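Local structure of enoyl-CoA hydratase/carnithine racemase (Magnetospirillum magneticum, 4NEK) at residues 194-198 / 199-203. The protein probably acts as a delta(3)-delta(2)-enoyl-CoA isomerase, shifting the double bond of fatty acyl-CoA chains, as a member of the crotonase-like enoyl-CoA hydratase/isomerase family. Numbering follows the deposited sequence.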
loop_
_atom_site.group_PDB
_atom_site.type_symbol
_atom_site.label_atom_id
_atom_site.label_comp_id
_atom_site.label_asym_id
_atom_site.label_seq_id
_atom_site.Cartn_x
_atom_site.Cartn_y
_atom_site.Cartn_z
ATOM N N ALA C 194 10.310 -28.346 -5.091
ATOM C CA ALA C 194 10.751 -29.723 -5.133
ATOM C C ALA C 194 11.675 -29.944 -6.313
ATOM O O ALA C 194 12.482 -30.861 -6.278
ATOM C CB ALA C 194 9.565 -30.681 -5.209
ATOM N N ALA C 195 11.576 -29.101 -7.344
ATOM C CA ALA C 195 12.460 -29.232 -8.506
ATOM C C ALA C 195 13.802 -28.567 -8.288
ATOM O O ALA C 195 14.677 -28.734 -9.090
ATOM C CB ALA C 195 11.824 -28.648 -9.734
ATOM N N LYS C 196 13.998 -27.834 -7.200
ATOM C CA LYS C 196 15.319 -27.323 -6.895
ATOM C C LYS C 196 16.180 -28.476 -6.371
ATOM O O LYS C 196 15.644 -29.493 -5.943
ATOM C CB LYS C 196 15.244 -26.297 -5.778
ATOM C CG LYS C 196 14.300 -25.179 -6.023
ATOM C CD LYS C 196 14.489 -24.559 -7.369
ATOM C CE LYS C 196 13.898 -23.158 -7.340
ATOM N NZ LYS C 196 13.584 -22.724 -8.698
ATOM N N PRO C 197 17.510 -28.300 -6.355
ATOM C CA PRO C 197 18.393 -29.292 -5.725
ATOM C C PRO C 197 18.255 -29.340 -4.207
ATOM O O PRO C 197 18.641 -28.391 -3.518
ATOM C CB PRO C 197 19.810 -28.817 -6.129
ATOM C CG PRO C 197 19.668 -27.365 -6.436
ATOM C CD PRO C 197 18.276 -27.198 -6.962
ATOM N N ARG C 198 17.715 -30.443 -3.698
ATOM C CA ARG C 198 17.346 -30.535 -2.308
ATOM C C ARG C 198 18.464 -30.168 -1.345
ATOM O O ARG C 198 18.236 -29.478 -0.343
ATOM C CB ARG C 198 16.787 -31.916 -1.953
ATOM C CG ARG C 198 16.315 -31.950 -0.483
ATOM C CD ARG C 198 15.598 -33.234 -0.066
ATOM N NE ARG C 198 16.464 -34.396 -0.243
ATOM C CZ ARG C 198 16.053 -35.651 -0.347
ATOM N NH1 ARG C 198 14.780 -35.976 -0.273
ATOM N NH2 ARG C 198 16.948 -36.588 -0.528
ATOM N N SER C 199 19.655 -30.660 -1.586
ATOM C CA SER C 199 20.695 -30.508 -0.564
ATOM C C SER C 199 21.068 -29.048 -0.436
ATOM O O SER C 199 21.349 -28.583 0.640
ATOM C CB SER C 199 21.907 -31.339 -0.924
ATOM O OG SER C 199 22.267 -31.006 -2.237
ATOM N N ILE C 200 21.060 -28.322 -1.538
ATOM C CA ILE C 200 21.318 -26.895 -1.487
ATOM C C ILE C 200 20.171 -26.118 -0.870
ATOM O O ILE C 200 20.369 -25.254 -0.014
ATOM C CB ILE C 200 21.504 -26.306 -2.898
ATOM C CG1 ILE C 200 22.562 -27.095 -3.706
ATOM C CG2 ILE C 200 21.887 -24.839 -2.803
ATOM C CD1 ILE C 200 23.926 -27.191 -3.048
ATOM N N LEU C 201 18.963 -26.451 -1.279
ATOM C CA LEU C 201 17.797 -25.769 -0.782
ATOM C C LEU C 201 17.707 -25.832 0.719
ATOM O O LEU C 201 17.388 -24.845 1.396
ATOM C CB LEU C 201 16.550 -26.382 -1.356
ATOM C CG LEU C 201 15.278 -25.565 -1.168
ATOM C CD1 LEU C 201 15.410 -24.142 -1.664
ATOM C CD2 LEU C 201 14.127 -26.216 -1.918
ATOM N N VAL C 202 17.990 -26.997 1.252
ATOM C CA VAL C 202 18.003 -27.201 2.678
ATOM C C VAL C 202 19.029 -26.310 3.383
ATOM O O VAL C 202 18.769 -25.800 4.479
ATOM C CB VAL C 202 18.253 -28.719 2.954
ATOM C CG1 VAL C 202 18.810 -28.985 4.335
ATOM C CG2 VAL C 202 16.955 -29.493 2.755
ATOM N N GLN C 203 20.184 -26.126 2.771
ATOM C CA GLN C 203 21.214 -25.280 3.359
ATOM C C GLN C 203 20.782 -23.833 3.348
ATOM O O GLN C 203 21.045 -23.071 4.279
ATOM C CB GLN C 203 22.490 -25.387 2.548
ATOM C CG GLN C 203 23.187 -26.729 2.623
ATOM C CD GLN C 203 23.616 -27.034 4.040
ATOM O OE1 GLN C 203 24.252 -26.213 4.702
ATOM N NE2 GLN C 203 23.233 -28.207 4.529
#
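Pro197 accepts the first backbone bond of helix 198-208, where a turn leads in from helix 179-194: its O takes a hydrogen bond from Leu201 N at 3.0 Å. Proline suits this N-cap, since its ring nitrogen brings no N-H to a helix start, where the first N-H groups lack a carbonyl four residues back. The next bond, from Val202 N to Arg198 O, is also 3.0 Å long.

The tight side of this turn is apolar. Pro197 CG lies 4.0 Å from Ile200 CG1, the proline ring and the branched chain running at a slant to each other; both residues are buried, and Ala234 of helix 233-243 touches each of them. Leu201 CD2 meets Lys196 CB, also at 4.0 Å, while Met157 and Ile129 of a second subunit pack on Leu201 and Pro197; apolar Ile200 and Leu201 thus suit these buried places.

The open side belongs to Ser199, small, polar and exposed. Arg198, only partly exposed, has CG anti to its own N (chi1 -176°), which sets its aliphatic part alongside Val202, with CG 4.1 Å from Val202 CG2. Beyond a bend at chi3 the guanidinium turns off to a salt bridge with Asp46 and a hydrogen bond to Val48 O.

The chemistry implies a helix start with two carbonyls taken up by backbone bonds, apolar groups set against helix 233-243 and the second subunit, and an arginine whose charge Asp46 probably offsets.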